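PDB 4G75: phosphodiesterase from Pseudomonas aeruginosa, which acts as a colicin M-like bacteriocin, a magnesium-binding enzyme that probably kills competing bacteria by hydrolysing lipid-linked peptidoglycan precursors. Local coordinates for residues 20-23 with 28-31; 97-100 with 105-108; 145-150 with 273-278. All coordinates share one frame; numbering follows the deposited sequence.

Contact 1 of 3, residues 20-23 with 28-31; sequences YNYG and NWPA
Tyr22 O, in the last turn of helix 18-24, accepts two side-chain donors from the segment that follows. Asn28 ND2 lies 3.1 Å from Tyr22 O in a nearly straight bond; the donor sits in the carbonyl plane on a lone pair, and the oxygen is almost exactly in the plane of the amide. Trp29 NE1 reaches the same Tyr22 O at 3.0 Å. This second donor is tilted somewhat from the carbonyl plane, yet the oxygen still lies near the plane of the indole, at its edge. Gly23 O is also close to Trp29 NE1, but the angle is too poor for a bond.

The side chains add a second layer of contact. The Asn28 amide lies stacked over one face of the Tyr22 ring, the two planes 24° apart. Asn28 ND2 is above the rim and 3.4 Å from Tyr22 CD1. Its in-plane bond to Tyr22 O helps to hold the amide flat in that position. The indole arrives differently: Trp29 CZ2 comes within 3.6 Å of Tyr22 CE2. The six-membered ring of Trp29 stands at 77° to the Tyr22 ring, an oblique pairing. Their centroids are 5.7 Å apart. Tyr22 presents its ring to both residues because CG is anti to the backbone N (chi1 -174°).

Two side-chain N-H groups thus bond the Tyr22 carbonyl and tie the following loop back onto the helix. Helix 34-49 adds contacts: Gln36 NE2 bonds Gly23 O and its side chain touches Trp29, while Tyr39 meets the Tyr22 ring. The contact therefore joins helix 18-24 to helix 34-49 through the connecting loop, away from the magnesium site.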
loop_
_atom_site.group_PDB
_atom_site.type_symbol
_atom_site.label_atom_id
_atom_site.label_comp_id
_atom_site.label_asym_id
_atom_site.label_seq_id
_atom_site.Cartn_x
_atom_site.Cartn_y
_atom_site.Cartn_z
ATOM N N TYR A 20 9.422 21.176 2.836
ATOM C CA TYR A 20 10.571 21.650 2.092
ATOM C C TYR A 20 10.598 23.175 2.099
ATOM O O TYR A 20 11.637 23.782 2.368
ATOM C CB TYR A 20 10.546 21.120 0.658
ATOM C CG TYR A 20 11.532 21.810 -0.245
ATOM C CD1 TYR A 20 12.839 21.345 -0.369
ATOM C CD2 TYR A 20 11.163 22.942 -0.961
ATOM C CE1 TYR A 20 13.744 21.982 -1.190
ATOM C CE2 TYR A 20 12.064 23.590 -1.786
ATOM C CZ TYR A 20 13.350 23.110 -1.891
ATOM O OH TYR A 20 14.233 23.765 -2.713
ATOM N N ASN A 21 9.453 23.794 1.820
ATOM C CA ASN A 21 9.375 25.256 1.815
ATOM C C ASN A 21 9.737 25.862 3.167
ATOM O O ASN A 21 10.342 26.931 3.230
ATOM C CB ASN A 21 7.993 25.737 1.362
ATOM C CG ASN A 21 7.677 25.321 -0.059
ATOM O OD1 ASN A 21 8.569 25.234 -0.895
ATOM N ND2 ASN A 21 6.405 25.057 -0.336
ATOM N N TYR A 22 9.367 25.177 4.246
ATOM C CA TYR A 22 9.723 25.628 5.585
ATOM C C TYR A 22 11.238 25.579 5.780
ATOM O O TYR A 22 11.848 26.492 6.356
ATOM C CB TYR A 22 9.021 24.773 6.644
ATOM C CG TYR A 22 9.236 25.298 8.041
ATOM C CD1 TYR A 22 8.467 26.346 8.538
ATOM C CD2 TYR A 22 10.225 24.767 8.855
ATOM C CE1 TYR A 22 8.666 26.837 9.819
ATOM C CE2 TYR A 22 10.433 25.256 10.136
ATOM C CZ TYR A 22 9.654 26.293 10.608
ATOM O OH TYR A 22 9.858 26.779 11.881
ATOM N N GLY A 23 11.844 24.500 5.298
ATOM C CA GLY A 23 13.283 24.359 5.336
ATOM C C GLY A 23 13.999 25.383 4.474
ATOM O O GLY A 23 15.082 25.851 4.836
ATOM N N ASN A 28 13.367 31.510 8.614
ATOM C CA ASN A 28 13.097 30.574 9.703
ATOM C C ASN A 28 14.349 30.118 10.437
ATOM O O ASN A 28 14.260 29.522 11.510
ATOM C CB ASN A 28 12.369 29.331 9.176
ATOM C CG ASN A 28 10.970 29.634 8.699
ATOM O OD1 ASN A 28 10.309 30.532 9.216
ATOM N ND2 ASN A 28 10.504 28.879 7.707
ATOM N N TRP A 29 15.512 30.383 9.855
ATOM C CA TRP A 29 16.732 29.730 10.314
ATOM C C TRP A 29 17.887 30.683 10.612
ATOM O O TRP A 29 18.649 31.029 9.722
ATOM C CB TRP A 29 17.158 28.683 9.287
ATOM C CG TRP A 29 16.060 27.689 8.996
ATOM C CD1 TRP A 29 15.220 27.687 7.924
ATOM C CD2 TRP A 29 15.674 26.571 9.809
ATOM N NE1 TRP A 29 14.343 26.629 8.008
ATOM C CE2 TRP A 29 14.604 25.929 9.156
ATOM C CE3 TRP A 29 16.141 26.045 11.018
ATOM C CZ2 TRP A 29 13.987 24.789 9.675
ATOM C CZ3 TRP A 29 15.532 24.913 11.528
ATOM C CH2 TRP A 29 14.465 24.298 10.858
ATOM N N PRO A 30 18.023 31.085 11.882
ATOM C CA PRO A 30 19.075 32.013 12.312
ATOM C C PRO A 30 20.483 31.475 12.054
ATOM O O PRO A 30 21.413 32.262 11.896
ATOM C CB PRO A 30 18.829 32.131 13.823
ATOM C CG PRO A 30 18.069 30.879 14.172
ATOM C CD PRO A 30 17.156 30.705 13.008
ATOM N N ALA A 31 20.634 30.153 12.008
ATOM C CA ALA A 31 21.954 29.548 11.867
ATOM C C ALA A 31 21.887 28.241 11.083
ATOM O O ALA A 31 20.807 27.680 10.900
ATOM C CB ALA A 31 22.560 29.305 13.231
#

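Contact 2 of 3, residues 97-100 with 105-108; sequences YNQF and DRIT
Gln99 and Arg106 meet at a helix-loop-helix junction, where the end of helix 81-102 lies against the N-capped start of helix 106-113. Gln99 has the most surface buried here, and its amide nitrogen does the touching: Gln99 NE2 is 3.7 Å from Arg106 CG and 3.9 Å from Asp105 C. These are van der Waals contacts, with no hydrogen bond between the two segments. The Gln99 chain is bent at chi2 (-148°), which brings its amide to the aliphatic root of Arg106; the amide and guanidinium planes are nearly perpendicular.

The polar ends are held by other residues. Gln99 NE2 bonds Asp104 O, in the linker, and Asp4 OD2. Arg106 NE forms a salt bridge to that same carboxylate oxygen while NH1 bonds Thr8 O, so Asp4 links the two side chains and the N-terminal segment joins the junction.

Asp105 contributes less surface but fixes the new helix from its N-cap position. Thr108 OG1 donates to Asp105 OD1 at 2.6 Å on the syn side, and Thr108 N reaches Asp105 OD2 at 3.1 Å from above the carboxylate plane, with an N-H...O angle of 172°.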
loop_
_atom_site.group_PDB
_atom_site.type_symbol
_atom_site.label_atom_id
_atom_site.label_comp_id
_atom_site.label_asym_id
_atom_site.label_seq_id
_atom_site.Cartn_x
_atom_site.Cartn_y
_atom_site.Cartn_z
ATOM N N TYR A 97 -4.036 7.843 4.517
ATOM C CA TYR A 97 -5.347 7.958 5.139
ATOM C C TYR A 97 -6.031 9.267 4.757
ATOM O O TYR A 97 -7.258 9.329 4.665
ATOM C CB TYR A 97 -5.256 7.830 6.659
ATOM C CG TYR A 97 -6.614 7.648 7.290
ATOM C CD1 TYR A 97 -7.345 6.491 7.068
ATOM C CD2 TYR A 97 -7.180 8.646 8.081
ATOM C CE1 TYR A 97 -8.603 6.316 7.625
ATOM C CE2 TYR A 97 -8.442 8.479 8.647
ATOM C CZ TYR A 97 -9.144 7.309 8.412
ATOM O OH TYR A 97 -10.397 7.131 8.957
ATOM N N ASN A 98 -5.244 10.311 4.521
ATOM C CA ASN A 98 -5.821 11.569 4.049
ATOM C C ASN A 98 -6.485 11.386 2.690
ATOM O O ASN A 98 -7.551 11.950 2.416
ATOM C CB ASN A 98 -4.760 12.673 3.983
ATOM C CG ASN A 98 -4.350 13.153 5.365
ATOM O OD1 ASN A 98 -5.049 12.903 6.347
ATOM N ND2 ASN A 98 -3.224 13.847 5.446
ATOM N N GLN A 99 -5.860 10.590 1.834
ATOM C CA GLN A 99 -6.467 10.290 0.545
ATOM C C GLN A 99 -7.769 9.521 0.698
ATOM O O GLN A 99 -8.755 9.838 0.035
ATOM C CB GLN A 99 -5.510 9.516 -0.356
ATOM C CG GLN A 99 -4.397 10.375 -0.922
ATOM C CD GLN A 99 -3.960 9.922 -2.287
ATOM O OE1 GLN A 99 -3.244 8.924 -2.433
ATOM N NE2 GLN A 99 -4.396 10.649 -3.311
ATOM N N PHE A 100 -7.777 8.510 1.565
ATOM C CA PHE A 100 -8.967 7.672 1.715
ATOM C C PHE A 100 -10.116 8.397 2.408
ATOM O O PHE A 100 -11.255 8.384 1.935
ATOM C CB PHE A 100 -8.665 6.381 2.498
ATOM C CG PHE A 100 -9.906 5.612 2.875
ATOM C CD1 PHE A 100 -10.565 4.843 1.934
ATOM C CD2 PHE A 100 -10.437 5.694 4.158
ATOM C CE1 PHE A 100 -11.714 4.146 2.267
ATOM C CE2 PHE A 100 -11.592 5.003 4.494
ATOM C CZ PHE A 100 -12.228 4.224 3.546
ATOM N N ASP A 105 -5.994 15.071 -2.853
ATOM C CA ASP A 105 -5.054 14.755 -3.919
ATOM C C ASP A 105 -3.718 14.440 -3.248
ATOM O O ASP A 105 -3.552 14.688 -2.062
ATOM C CB ASP A 105 -4.898 15.936 -4.874
ATOM C CG ASP A 105 -4.310 17.165 -4.188
ATOM O OD1 ASP A 105 -5.077 17.931 -3.568
ATOM O OD2 ASP A 105 -3.084 17.365 -4.276
ATOM N N ARG A 106 -2.765 13.916 -4.006
ATOM C CA ARG A 106 -1.545 13.379 -3.411
ATOM C C ARG A 106 -0.749 14.425 -2.656
ATOM O O ARG A 106 -0.329 14.207 -1.512
ATOM C CB ARG A 106 -0.671 12.742 -4.489
ATOM C CG ARG A 106 -1.328 11.520 -5.107
ATOM C CD ARG A 106 -0.589 11.055 -6.343
ATOM N NE ARG A 106 -1.356 10.052 -7.083
ATOM C CZ ARG A 106 -0.951 9.501 -8.221
ATOM N NH1 ARG A 106 0.223 9.843 -8.736
ATOM N NH2 ARG A 106 -1.715 8.614 -8.849
ATOM N N ILE A 107 -0.534 15.562 -3.304
ATOM C CA ILE A 107 0.272 16.617 -2.712
ATOM C C ILE A 107 -0.402 17.175 -1.463
ATOM O O ILE A 107 0.232 17.311 -0.414
ATOM C CB ILE A 107 0.594 17.714 -3.748
ATOM C CG1 ILE A 107 1.501 17.131 -4.839
ATOM C CG2 ILE A 107 1.241 18.926 -3.072
ATOM C CD1 ILE A 107 1.698 18.025 -6.043
ATOM N N THR A 108 -1.694 17.466 -1.560
ATOM C CA THR A 108 -2.426 17.959 -0.395
ATOM C C THR A 108 -2.377 16.949 0.752
ATOM O O THR A 108 -2.209 17.316 1.910
ATOM C CB THR A 108 -3.891 18.276 -0.733
ATOM O OG1 THR A 108 -3.940 19.314 -1.721
ATOM C CG2 THR A 108 -4.641 18.729 0.509
#

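Contact 3 of 3, residues 145-150 with 273-278; sequences AAAFAH and TPYPIG
Tyr275 spans the gap from strand 275-278 to helix 143-153, its ring meeting His150 and its hydroxyl meeting Ala147. From CB, which points toward the helix, CG is set between the backbone N and the carbonyl carbon (chi1 62°). Tyr275 CG and CD1 each lie 3.4 Å from His150 CD2, and the rest of the ring follows at nearly the same distance: CD2 and CE1 at 3.5 Å from that carbon, CE2 and CZ at 3.6 Å. Such even spacing places His150 CD2 over the ring centre, an edge-to-face pair with planes at 71°. At the tip, Tyr275 OH donates to Ala147 O at 2.7 Å and comes within 3.4 Å of Ala147 CB.

Beside the rings, a water lies within hydrogen-bonding distance of both His150 O and Thr273 O. Tyr243, on the neighbouring strand 229-243, also meets the Tyr275 ring, and Ile277 pairs by backbone with Asp241, a magnesium ligand whose side chain is about 9 Å from that of Tyr275.

The chemistry is one of satisfied burial: the phenol's proton goes to a helix carbonyl, while the bond between His150 NE2 and Lys157 O satisfies that nitrogen and helps to fix the ring's rotation, with CD2 over the Tyr275 face.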
loop_
_atom_site.group_PDB
_atom_site.type_symbol
_atom_site.label_atom_id
_atom_site.label_comp_id
_atom_site.label_asym_id
_atom_site.label_seq_id
_atom_site.Cartn_x
_atom_site.Cartn_y
_atom_site.Cartn_z
ATOM N N ALA A 145 3.628 1.847 1.164
ATOM C CA ALA A 145 4.443 2.424 2.232
ATOM C C ALA A 145 3.679 2.457 3.552
ATOM O O ALA A 145 4.243 2.189 4.614
ATOM C CB ALA A 145 4.935 3.826 1.854
ATOM N N ALA A 146 2.397 2.795 3.484
ATOM C CA ALA A 146 1.567 2.839 4.681
ATOM C C ALA A 146 1.461 1.456 5.312
ATOM O O ALA A 146 1.472 1.322 6.531
ATOM C CB ALA A 146 0.187 3.372 4.343
ATOM N N ALA A 147 1.351 0.434 4.467
ATOM C CA ALA A 147 1.257 -0.943 4.942
ATOM C C ALA A 147 2.547 -1.365 5.639
ATOM O O ALA A 147 2.521 -2.075 6.646
ATOM C CB ALA A 147 0.956 -1.875 3.790
ATOM N N PHE A 148 3.674 -0.941 5.078
ATOM C CA PHE A 148 4.969 -1.219 5.690
ATOM C C PHE A 148 5.093 -0.484 7.024
ATOM O O PHE A 148 5.565 -1.034 8.018
ATOM C CB PHE A 148 6.092 -0.805 4.737
ATOM C CG PHE A 148 7.460 -1.031 5.287
ATOM C CD1 PHE A 148 7.887 -2.307 5.592
ATOM C CD2 PHE A 148 8.324 0.034 5.499
ATOM C CE1 PHE A 148 9.156 -2.524 6.112
ATOM C CE2 PHE A 148 9.599 -0.171 6.009
ATOM C CZ PHE A 148 10.010 -1.454 6.321
ATOM N N ALA A 149 4.665 0.770 7.044
ATOM C CA ALA A 149 4.721 1.541 8.272
ATOM C C ALA A 149 3.887 0.871 9.362
ATOM O O ALA A 149 4.294 0.824 10.522
ATOM C CB ALA A 149 4.262 2.967 8.021
ATOM N N HIS A 150 2.731 0.331 8.988
ATOM C CA HIS A 150 1.880 -0.333 9.969
ATOM C C HIS A 150 2.498 -1.633 10.492
ATOM O O HIS A 150 2.257 -2.048 11.631
ATOM C CB HIS A 150 0.481 -0.597 9.409
ATOM C CG HIS A 150 -0.499 -1.019 10.457
ATOM N ND1 HIS A 150 -1.190 -0.113 11.232
ATOM C CD2 HIS A 150 -0.864 -2.247 10.894
ATOM C CE1 HIS A 150 -1.964 -0.766 12.082
ATOM N NE2 HIS A 150 -1.779 -2.063 11.900
ATOM N N THR A 273 5.613 -6.322 13.784
ATOM C CA THR A 273 4.914 -7.607 13.824
ATOM C C THR A 273 3.886 -7.698 12.697
ATOM O O THR A 273 3.305 -6.686 12.299
ATOM C CB THR A 273 4.242 -7.831 15.195
ATOM O OG1 THR A 273 3.937 -9.222 15.369
ATOM C CG2 THR A 273 2.975 -6.995 15.328
ATOM N N PRO A 274 3.675 -8.906 12.163
ATOM C CA PRO A 274 2.663 -9.059 11.114
ATOM C C PRO A 274 1.285 -8.629 11.608
ATOM O O PRO A 274 1.014 -8.616 12.814
ATOM C CB PRO A 274 2.678 -10.566 10.835
ATOM C CG PRO A 274 4.049 -11.006 11.242
ATOM C CD PRO A 274 4.363 -10.177 12.453
ATOM N N TYR A 275 0.411 -8.278 10.676
ATOM C CA TYR A 275 -0.958 -7.937 11.041
ATOM C C TYR A 275 -1.886 -8.348 9.909
ATOM O O TYR A 275 -1.454 -8.438 8.766
ATOM C CB TYR A 275 -1.086 -6.441 11.301
ATOM C CG TYR A 275 -0.779 -5.593 10.093
ATOM C CD1 TYR A 275 -1.800 -5.123 9.269
ATOM C CD2 TYR A 275 0.530 -5.270 9.770
ATOM C CE1 TYR A 275 -1.519 -4.342 8.156
ATOM C CE2 TYR A 275 0.821 -4.483 8.659
ATOM C CZ TYR A 275 -0.209 -4.022 7.863
ATOM O OH TYR A 275 0.084 -3.257 6.768
ATOM N N PRO A 276 -3.164 -8.606 10.232
ATOM C CA PRO A 276 -4.157 -9.005 9.230
ATOM C C PRO A 276 -4.626 -7.828 8.393
ATOM O O PRO A 276 -4.864 -6.740 8.927
ATOM C CB PRO A 276 -5.345 -9.497 10.069
ATOM C CG PRO A 276 -5.012 -9.241 11.488
ATOM C CD PRO A 276 -3.741 -8.476 11.578
ATOM N N ILE A 277 -4.753 -8.043 7.088
ATOM C CA ILE A 277 -5.411 -7.064 6.240
ATOM C C ILE A 277 -6.754 -7.652 5.820
ATOM O O ILE A 277 -6.816 -8.622 5.064
ATOM C CB ILE A 277 -4.553 -6.674 5.018
ATOM C CG1 ILE A 277 -3.314 -5.895 5.482
ATOM C CG2 ILE A 277 -5.362 -5.819 4.038
ATOM C CD1 ILE A 277 -2.328 -5.566 4.366
ATOM N N GLY A 278 -7.826 -7.077 6.342
ATOM C CA GLY A 278 -9.149 -7.441 5.884
ATOM C C GLY A 278 -9.356 -6.846 4.506
ATOM O O GLY A 278 -8.857 -5.758 4.202
HETATM O O HOH W 1 1.679 -4.536 13.081
#

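From the N terminus, contact 1 comes first and closes a short loop of four intervening residues that starts at the end of helix 18-24 and leads toward helix 34-49. Contact 2 then spans four intervening residues, 101-104, the first two still helical, joining helix 81-102 to helix 106-113. Contact 3 is long-range: it brings helix 143-153 to strand 275-278 across 122 intervening residues, which include most of the mixed sheet. The three follow in series, so none nests in or crosses another. Contacts 2 and 3 have nearest atoms about 6 Å apart, and helix 81-102, which carries 97-100, also packs on Ala145, Ala146 and Ala149. Contact 1 is peripheral, its centre about 32 Å from that of the chain.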